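Local coordinates for protein phospho-2-dehydro-3-deoxyheptonate aldolase (Francisella tularensis, PDB 3TQK) that probably condenses phosphoenolpyruvate with D-erythrose 4-phosphate to give DAHP, the first step of the chorismate pathway, at residues Val168-Ala173 / Val194-Ser199; Leu172-Ser177 / Tyr202-Leu207; Asn225-Leu230 / Asp292-Met297. All blocks are in the same frame, centred on the assembly; numbering follows the deposited sequence.

Overall arrangement
The chain folds as a closed parallel barrel of eight strands. Contact 1 comes first from the N terminus: helix 167-173 leads through strand 179-183 into helix 191-200, and the two helices meet outside the barrel. Contact 2 starts from the last turn of helix 167-173 and the residues after it, and closes later, on strand 205-209. Contacts 1 and 2 therefore interleave, their centres about 8 Å apart, and Ser-199 O lies 2.8 Å from His-204 NE2, a probable hydrogen bond. Both also touch the second subunit. Contact 3 follows in series. It encloses 61 residues and joins strands 226-230 and 293-299 inside the barrel. Val-197 of contact 1 packs on the backbone of His-227.

Contact 1: residues Val168-Ala173 / Val194-Ser199; sequences VHRELA and VDAVKS
Two successive outer helices of the (beta/alpha)8 barrel meet here, with Arg-170 of helix 167-173 laid against Ala-196 of helix 191-200. Strand 179-183 lies between them in the chain. The segment axes come within 9.1 Å and run at 46° to each other, with a negative crossing angle. The backbones are nearest at Arg-170 and Ala-196.

Arg-170 supplies the whole contact from its side. Its CG stands beside the backbone N (chi1 -62°), and the chain, extended from CG to NE, carries the guanidinium across to the second helix. The guanidinium rests one face on the backbone of that helix. Ala-196 CA sits 3.4 Å above the plane, toward the rim, and Asp-195 C lies over the same face. The CB of Ala-196 comes 3.5 Å from Arg-170 NE. Nearer the root of the arm, Ser-199 OG packs 3.9 Å from Arg-170 CB.

Several bonds fix the guanidinium. Its NE bonds to Val-164 O. Its NH1 bonds to Thr-97 O of the second subunit. Ser-199 OG also makes a weak hydrogen bond to Thr-98 O of the second subunit. The contact thus lies at the dimer interface.

Arg-170 and Asp-195 lie side by side and point the same way, but they form no direct salt bridge. Arg-170 NH2 and Asp-195 OD2 are 4.8 Å apart, and the guanidinium and carboxylate planes are 72° apart. The opposite charges probably still attract. The other carboxylate oxygen, OD1, is held by Gln-191 NE2. A water at the guanidinium edge, in its plane, bridges the two: it accepts from Arg-170 NH2 at 2.9 Å and donates to Asp-195 OD2 at 2.7 Å.

Contact 2: residues Leu172-Ser177 / Tyr202-Leu207; sequences LASGLS and YPHHFL
Ser-174, Phe-206 and Leu-172 bury the most surface here. Ser-174 points its CB toward the segment that leads into strand 205-209. Its CB lies 3.5 Å from Tyr-202 O, and its OG sits 3.4 Å from His-204 CD2, at the ring edge and near the ring plane. That approach is packing. The polar partners of Ser-174 OG are Glu-171 O and Thr-220 OG1, and the imidazole of His-204 is bonded through ND1 to Lys-102 NZ of the second subunit.

Phe-206 carries its CG between the backbone N and the carbonyl carbon (chi1 78°), which sends the ring toward the helix. The ring meets the backbone of Leu-172, whose own side chain starts off away from this segment. The far corner CZ comes 3.8 Å from Leu-172 CA. Leu-172 N lies over one ring face, near the rim, and its N-H is already used by Val-168 O within the helix.

Strand 205-209 pairs antiparallel with strand 215-220, and the two form a beta hairpin between helix 191-200 and strand 226-230. The contact seats this hairpin, an addition to the (beta/alpha)8 barrel, on the C-terminal part of helix 167-173 and the residue that follows it, Ser-174.

Contact 3: residues Asn225-Leu230 / Asp292-Met297; sequences NGHVIL and DIFGVM
His-227, near the start of strand 226-230, takes the edge of Phe-294 against one face of its ring. The pair is a T-shaped stack, with planes at 89° and ring centroids 4.7 Å apart. Phe-294 CZ stands 3.4 Å above the imidazole plane, over the ring centre. The neighbouring corner, Phe-294 CE2, comes 3.6 Å from His-227 ND1. In both residues CG lies between the backbone N and the carbonyl carbon (chi1 67° for His-227 and 82° for Phe-294), and both CB atoms point toward the other strand. The two side chains cross at about a right angle.

Two bonds hold the imidazole against rotation. Its ND1 donates to Val-228 O, the next carbonyl in the strand, at 2.9 Å, and the acceptor lies close to the ring plane. The hydrogen bond is nearly straight, although the donor stands above the carbonyl plane. The second ring nitrogen, NE2, is hydrogen-bonded to the indole NE1 of Trp-156.

The two segments are parallel strands of the closed eight-stranded barrel. Strand 260-263 lies between them, so they are joined by side chains and not by backbone bonds. Ile-43 and Ile-44 of helix 27-45 touch Phe-294, and Ile-44 also touches His-227. The side chain of Val-228 packs on helix 241-253.

Ile-229 comes next and makes the second touch. Its CG2 is anti to the backbone N and meets the selenium of Met-297, a selenomethionine, at 4.0 Å. These two side chains also cross at about a right angle. Met-297 precedes the manganese ligand Glu-299 by two residues. Its side chain lies about 6 Å from that of His-266, another ligand, and about 8 Å from the manganese ion.

Contact 1: residues Val168-Ala173 / Val194-Ser199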
loop_
_atom_site.group_PDB
_atom_site.type_symbol
_atom_site.label_atom_id
_atom_site.label_comp_id
_atom_site.label_asym_id
_atom_site.label_seq_id
_atom_site.Cartn_x
_atom_site.Cartn_y
_atom_site.Cartn_z
ATOM N N VAL A 168 5.336 3.552 -1.160
ATOM C CA VAL A 168 5.741 4.345 0.005
ATOM C C VAL A 168 6.268 3.430 1.112
ATOM O O VAL A 168 7.092 3.854 1.919
ATOM C CB VAL A 168 4.614 5.276 0.541
ATOM C CG1 VAL A 168 5.139 6.169 1.702
ATOM C CG2 VAL A 168 4.085 6.177 -0.586
ATOM N N HIS A 169 5.814 2.175 1.127
ATOM C CA HIS A 169 6.303 1.214 2.108
ATOM C C HIS A 169 7.747 0.767 1.838
ATOM O O HIS A 169 8.543 0.629 2.774
ATOM C CB HIS A 169 5.337 0.035 2.233
ATOM C CG HIS A 169 4.054 0.419 2.898
ATOM N ND1 HIS A 169 3.008 1.003 2.211
ATOM C CD2 HIS A 169 3.687 0.398 4.202
ATOM C CE1 HIS A 169 2.031 1.276 3.061
ATOM N NE2 HIS A 169 2.418 0.919 4.275
ATOM N N ARG A 170 8.091 0.579 0.565
ATOM C CA ARG A 170 9.480 0.328 0.192
ATOM C C ARG A 170 10.338 1.558 0.545
ATOM O O ARG A 170 11.404 1.442 1.136
ATOM C CB ARG A 170 9.566 -0.012 -1.294
ATOM C CG ARG A 170 8.796 -1.269 -1.669
ATOM C CD ARG A 170 8.515 -1.362 -3.168
ATOM N NE ARG A 170 7.965 -2.676 -3.515
ATOM C CZ ARG A 170 8.048 -3.247 -4.710
ATOM N NH1 ARG A 170 8.632 -2.622 -5.714
ATOM N NH2 ARG A 170 7.524 -4.448 -4.912
ATOM N N GLU A 171 9.836 2.743 0.243
ATOM C CA GLU A 171 10.557 3.980 0.559
ATOM C C GLU A 171 10.763 4.167 2.057
ATOM O O GLU A 171 11.860 4.522 2.520
ATOM C CB GLU A 171 9.779 5.158 0.002
ATOM C CG GLU A 171 9.721 5.155 -1.530
ATOM C CD GLU A 171 8.742 6.149 -2.094
ATOM O OE1 GLU A 171 7.826 6.609 -1.383
ATOM O OE2 GLU A 171 8.889 6.472 -3.276
ATOM N N LEU A 172 9.685 3.937 2.798
ATOM C CA LEU A 172 9.690 3.979 4.253
ATOM C C LEU A 172 10.742 3.026 4.817
ATOM O O LEU A 172 11.523 3.397 5.686
ATOM C CB LEU A 172 8.293 3.604 4.782
ATOM C CG LEU A 172 8.157 3.298 6.265
ATOM C CD1 LEU A 172 8.378 4.580 7.090
ATOM C CD2 LEU A 172 6.796 2.715 6.553
ATOM N N ALA A 173 10.764 1.799 4.310
ATOM C CA ALA A 173 11.701 0.804 4.790
ATOM C C ALA A 173 13.118 1.240 4.515
ATOM O O ALA A 173 14.004 0.968 5.318
ATOM C CB ALA A 173 11.432 -0.564 4.143
ATOM N N VAL A 194 10.852 -9.949 -3.212
ATOM C CA VAL A 194 12.238 -9.778 -3.647
ATOM C C VAL A 194 12.414 -8.391 -4.265
ATOM O O VAL A 194 13.353 -7.663 -3.917
ATOM C CB VAL A 194 12.682 -10.893 -4.636
ATOM C CG1 VAL A 194 14.002 -10.525 -5.355
ATOM C CG2 VAL A 194 12.800 -12.248 -3.898
ATOM N N ASP A 195 11.484 -8.002 -5.133
ATOM C CA ASP A 195 11.498 -6.646 -5.693
ATOM C C ASP A 195 11.489 -5.595 -4.578
ATOM O O ASP A 195 12.159 -4.567 -4.672
ATOM C CB ASP A 195 10.292 -6.380 -6.606
ATOM C CG ASP A 195 10.171 -7.362 -7.754
ATOM O OD1 ASP A 195 11.182 -7.981 -8.159
ATOM O OD2 ASP A 195 9.031 -7.513 -8.255
ATOM N N ALA A 196 10.731 -5.844 -3.519
ATOM C CA ALA A 196 10.568 -4.836 -2.485
ATOM C C ALA A 196 11.861 -4.698 -1.700
ATOM O O ALA A 196 12.274 -3.582 -1.357
ATOM C CB ALA A 196 9.406 -5.181 -1.555
ATOM N N VAL A 197 12.464 -5.837 -1.382
ATOM C CA VAL A 197 13.760 -5.847 -0.710
ATOM C C VAL A 197 14.774 -5.053 -1.553
ATOM O O VAL A 197 15.463 -4.177 -1.037
ATOM C CB VAL A 197 14.262 -7.290 -0.463
ATOM C CG1 VAL A 197 15.724 -7.291 -0.045
ATOM C CG2 VAL A 197 13.413 -7.987 0.603
ATOM N N LYS A 198 14.827 -5.346 -2.849
ATOM C CA LYS A 198 15.751 -4.693 -3.752
ATOM C C LYS A 198 15.558 -3.180 -3.754
ATOM O O LYS A 198 16.523 -2.425 -3.588
ATOM C CB LYS A 198 15.567 -5.233 -5.169
ATOM C CG LYS A 198 16.537 -4.682 -6.214
ATOM C CD LYS A 198 17.982 -4.918 -5.828
ATOM C CE LYS A 198 18.935 -4.701 -7.014
ATOM N NZ LYS A 198 20.342 -4.738 -6.527
ATOM N N SER A 199 14.314 -2.749 -3.932
ATOM C CA SER A 199 13.980 -1.333 -3.943
ATOM C C SER A 199 14.381 -0.638 -2.655
ATOM O O SER A 199 14.857 0.490 -2.684
ATOM C CB SER A 199 12.489 -1.133 -4.196
ATOM O OG SER A 199 12.147 0.237 -4.171
HETATM O O HOH W 1 7.413 -5.443 -7.625
#

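Contact 2: residues Leu172-Ser177 / Tyr202-Leu207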
loop_
_atom_site.group_PDB
_atom_site.type_symbol
_atom_site.label_atom_id
_atom_site.label_comp_id
_atom_site.label_asym_id
_atom_site.label_seq_id
_atom_site.Cartn_x
_atom_site.Cartn_y
_atom_site.Cartn_z
ATOM N N LEU A 172 9.685 3.937 2.798
ATOM C CA LEU A 172 9.690 3.979 4.253
ATOM C C LEU A 172 10.742 3.026 4.817
ATOM O O LEU A 172 11.523 3.397 5.686
ATOM C CB LEU A 172 8.293 3.604 4.782
ATOM C CG LEU A 172 8.157 3.298 6.265
ATOM C CD1 LEU A 172 8.378 4.580 7.090
ATOM C CD2 LEU A 172 6.796 2.715 6.553
ATOM N N ALA A 173 10.764 1.799 4.310
ATOM C CA ALA A 173 11.701 0.804 4.790
ATOM C C ALA A 173 13.118 1.240 4.515
ATOM O O ALA A 173 14.004 0.968 5.318
ATOM C CB ALA A 173 11.432 -0.564 4.143
ATOM N N SER A 174 13.327 1.915 3.378
ATOM C CA SER A 174 14.663 2.384 2.997
ATOM C C SER A 174 15.219 3.451 3.945
ATOM O O SER A 174 16.409 3.758 3.889
ATOM C CB SER A 174 14.663 2.943 1.568
ATOM O OG SER A 174 14.104 4.253 1.522
ATOM N N GLY A 175 14.367 4.031 4.789
ATOM C CA GLY A 175 14.811 5.042 5.745
ATOM C C GLY A 175 14.788 4.604 7.200
ATOM O O GLY A 175 15.243 5.332 8.065
ATOM N N LEU A 176 14.240 3.430 7.482
ATOM C CA LEU A 176 14.196 2.926 8.847
ATOM C C LEU A 176 15.536 2.310 9.247
ATOM O O LEU A 176 16.237 1.763 8.402
ATOM C CB LEU A 176 13.075 1.894 8.987
ATOM C CG LEU A 176 11.683 2.518 8.959
ATOM C CD1 LEU A 176 10.637 1.434 8.897
ATOM C CD2 LEU A 176 11.468 3.398 10.170
ATOM N N SER A 177 15.887 2.405 10.530
ATOM C CA SER A 177 17.139 1.840 11.028
ATOM C C SER A 177 17.034 0.330 11.285
ATOM O O SER A 177 17.983 -0.408 11.048
ATOM C CB SER A 177 17.575 2.544 12.313
ATOM O OG SER A 177 17.980 3.881 12.066
ATOM N N TYR A 202 17.897 0.984 -2.013
ATOM C CA TYR A 202 18.256 2.241 -2.659
ATOM C C TYR A 202 17.921 3.465 -1.838
ATOM O O TYR A 202 17.054 3.413 -0.972
ATOM C CB TYR A 202 17.560 2.363 -4.006
ATOM C CG TYR A 202 18.124 1.423 -5.052
ATOM C CD1 TYR A 202 19.225 1.780 -5.818
ATOM C CD2 TYR A 202 17.550 0.183 -5.267
ATOM C CE1 TYR A 202 19.738 0.908 -6.791
ATOM C CE2 TYR A 202 18.038 -0.681 -6.210
ATOM C CZ TYR A 202 19.129 -0.324 -6.968
ATOM O OH TYR A 202 19.586 -1.214 -7.895
ATOM N N PRO A 203 18.600 4.589 -2.117
ATOM C CA PRO A 203 18.177 5.840 -1.519
ATOM C C PRO A 203 16.907 6.328 -2.215
ATOM O O PRO A 203 16.721 6.108 -3.418
ATOM C CB PRO A 203 19.363 6.796 -1.775
ATOM C CG PRO A 203 20.437 5.970 -2.450
ATOM C CD PRO A 203 19.755 4.771 -3.015
ATOM N N HIS A 204 16.037 6.968 -1.455
ATOM C CA HIS A 204 14.785 7.479 -1.976
ATOM C C HIS A 204 14.544 8.878 -1.407
ATOM O O HIS A 204 14.981 9.192 -0.292
ATOM C CB HIS A 204 13.621 6.554 -1.556
ATOM C CG HIS A 204 13.612 5.226 -2.247
ATOM N ND1 HIS A 204 13.054 5.041 -3.490
ATOM C CD2 HIS A 204 14.105 4.020 -1.874
ATOM C CE1 HIS A 204 13.196 3.776 -3.853
ATOM N NE2 HIS A 204 13.818 3.129 -2.881
ATOM N N HIS A 205 13.862 9.711 -2.188
ATOM C CA HIS A 205 13.234 10.920 -1.685
ATOM C C HIS A 205 11.733 10.642 -1.629
ATOM O O HIS A 205 11.145 10.229 -2.623
ATOM C CB HIS A 205 13.525 12.110 -2.602
ATOM C CG HIS A 205 14.888 12.706 -2.420
ATOM N ND1 HIS A 205 16.047 12.024 -2.725
ATOM C CD2 HIS A 205 15.274 13.932 -1.993
ATOM C CE1 HIS A 205 17.090 12.799 -2.483
ATOM N NE2 HIS A 205 16.648 13.968 -2.052
ATOM N N PHE A 206 11.120 10.832 -0.467
ATOM C CA PHE A 206 9.675 10.623 -0.332
ATOM C C PHE A 206 9.070 11.487 0.757
ATOM O O PHE A 206 9.780 11.998 1.609
ATOM C CB PHE A 206 9.367 9.149 -0.067
ATOM C CG PHE A 206 9.607 8.693 1.361
ATOM C CD1 PHE A 206 10.885 8.555 1.866
ATOM C CD2 PHE A 206 8.546 8.340 2.169
ATOM C CE1 PHE A 206 11.089 8.106 3.162
ATOM C CE2 PHE A 206 8.745 7.881 3.449
ATOM C CZ PHE A 206 10.019 7.771 3.947
ATOM N N LEU A 207 7.749 11.633 0.715
ATOM C CA LEU A 207 7.026 12.423 1.677
ATOM C C LEU A 207 6.704 11.604 2.925
ATOM O O LEU A 207 6.184 10.477 2.830
ATOM C CB LEU A 207 5.766 12.962 1.033
ATOM C CG LEU A 207 6.034 13.833 -0.197
ATOM C CD1 LEU A 207 4.726 14.139 -0.926
ATOM C CD2 LEU A 207 6.776 15.111 0.181
#

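Contact 3: residues Asn225-Leu230 / Asp292-Met297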
loop_
_atom_site.group_PDB
_atom_site.type_symbol
_atom_site.label_atom_id
_atom_site.label_comp_id
_atom_site.label_asym_id
_atom_site.label_seq_id
_atom_site.Cartn_x
_atom_site.Cartn_y
_atom_site.Cartn_z
ATOM N N ASN A 225 19.571 -4.247 5.279
ATOM C CA ASN A 225 19.159 -5.379 6.111
ATOM C C ASN A 225 17.713 -5.821 5.849
ATOM O O ASN A 225 16.970 -6.179 6.770
ATOM C CB ASN A 225 19.383 -5.042 7.582
ATOM C CG ASN A 225 20.835 -4.779 7.889
ATOM O OD1 ASN A 225 21.723 -5.491 7.389
ATOM N ND2 ASN A 225 21.100 -3.757 8.700
ATOM N N GLY A 226 17.333 -5.796 4.575
ATOM C CA GLY A 226 16.023 -6.233 4.141
ATOM C C GLY A 226 16.068 -7.675 3.690
ATOM O O GLY A 226 17.072 -8.145 3.142
ATOM N N HIS A 227 14.969 -8.382 3.901
ATOM C CA HIS A 227 14.880 -9.776 3.493
ATOM C C HIS A 227 13.422 -10.184 3.296
ATOM O O HIS A 227 12.502 -9.487 3.726
ATOM C CB HIS A 227 15.488 -10.644 4.572
ATOM C CG HIS A 227 14.705 -10.621 5.840
ATOM N ND1 HIS A 227 13.623 -11.447 6.056
ATOM C CD2 HIS A 227 14.807 -9.830 6.931
ATOM C CE1 HIS A 227 13.104 -11.176 7.238
ATOM N NE2 HIS A 227 13.803 -10.198 7.790
ATOM N N VAL A 228 13.230 -11.340 2.678
ATOM C CA VAL A 228 11.907 -11.893 2.437
ATOM C C VAL A 228 11.422 -12.678 3.652
ATOM O O VAL A 228 12.220 -13.316 4.363
ATOM C CB VAL A 228 11.925 -12.829 1.206
ATOM C CG1 VAL A 228 10.582 -13.509 1.005
ATOM C CG2 VAL A 228 12.310 -12.039 -0.023
ATOM N N ILE A 229 10.115 -12.591 3.895
ATOM C CA ILE A 229 9.411 -13.470 4.816
ATOM C C ILE A 229 8.468 -14.312 3.985
ATOM O O ILE A 229 7.650 -13.763 3.255
ATOM C CB ILE A 229 8.554 -12.688 5.831
ATOM C CG1 ILE A 229 9.412 -11.701 6.623
ATOM C CG2 ILE A 229 7.808 -13.666 6.771
ATOM C CD1 ILE A 229 8.616 -10.611 7.301
ATOM N N LEU A 230 8.569 -15.632 4.100
ATOM C CA LEU A 230 7.658 -16.548 3.401
ATOM C C LEU A 230 6.501 -16.898 4.344
ATOM O O LEU A 230 6.727 -17.357 5.452
ATOM C CB LEU A 230 8.389 -17.811 2.950
ATOM C CG LEU A 230 9.537 -17.638 1.942
ATOM C CD1 LEU A 230 10.305 -18.947 1.766
ATOM C CD2 LEU A 230 9.029 -17.116 0.598
ATOM N N ASP A 292 20.352 -21.350 4.537
ATOM C CA ASP A 292 19.462 -20.444 3.782
ATOM C C ASP A 292 18.356 -19.805 4.624
ATOM O O ASP A 292 17.987 -18.652 4.388
ATOM C CB ASP A 292 18.786 -21.172 2.612
ATOM C CG ASP A 292 19.751 -21.517 1.480
ATOM O OD1 ASP A 292 20.796 -20.853 1.323
ATOM O OD2 ASP A 292 19.428 -22.443 0.717
ATOM N N ILE A 293 17.794 -20.581 5.551
ATOM C CA ILE A 293 16.777 -20.083 6.469
ATOM C C ILE A 293 17.510 -19.520 7.672
ATOM O O ILE A 293 18.308 -20.224 8.294
ATOM C CB ILE A 293 15.807 -21.198 6.924
ATOM C CG1 ILE A 293 15.081 -21.823 5.722
ATOM C CG2 ILE A 293 14.789 -20.645 7.914
ATOM C CD1 ILE A 293 14.347 -23.161 6.018
ATOM N N PHE A 294 17.275 -18.246 7.976
ATOM C CA PHE A 294 17.860 -17.621 9.170
ATOM C C PHE A 294 16.885 -17.435 10.313
ATOM O O PHE A 294 17.315 -17.245 11.457
ATOM C CB PHE A 294 18.478 -16.258 8.848
ATOM C CG PHE A 294 17.486 -15.118 8.797
ATOM C CD1 PHE A 294 17.113 -14.443 9.951
ATOM C CD2 PHE A 294 16.955 -14.698 7.582
ATOM C CE1 PHE A 294 16.224 -13.394 9.906
ATOM C CE2 PHE A 294 16.055 -13.640 7.524
ATOM C CZ PHE A 294 15.689 -12.989 8.696
ATOM N N GLY A 295 15.586 -17.453 10.020
ATOM C CA GLY A 295 14.579 -17.066 11.012
ATOM C C GLY A 295 13.198 -17.653 10.781
ATOM O O GLY A 295 12.882 -18.129 9.687
ATOM N N VAL A 296 12.395 -17.643 11.847
ATOM C CA VAL A 296 10.997 -18.031 11.782
ATOM C C VAL A 296 10.136 -17.040 12.562
ATOM O O VAL A 296 10.651 -16.250 13.363
ATOM C CB VAL A 296 10.781 -19.461 12.314
ATOM C CG1 VAL A 296 11.550 -20.461 11.464
ATOM C CG2 VAL A 296 11.195 -19.572 13.792
HETATM N N MSE A 297 8.834 -17.062 12.289
HETATM C CA MSE A 297 7.853 -16.336 13.099
HETATM C C MSE A 297 6.893 -17.337 13.698
HETATM O O MSE A 297 6.478 -18.271 13.026
HETATM C CB MSE A 297 7.049 -15.349 12.266
HETATM C CG MSE A 297 7.859 -14.554 11.257
HETATM SE SE MSE A 297 6.839 -13.025 10.586
HETATM C CE MSE A 297 6.575 -12.078 12.285
#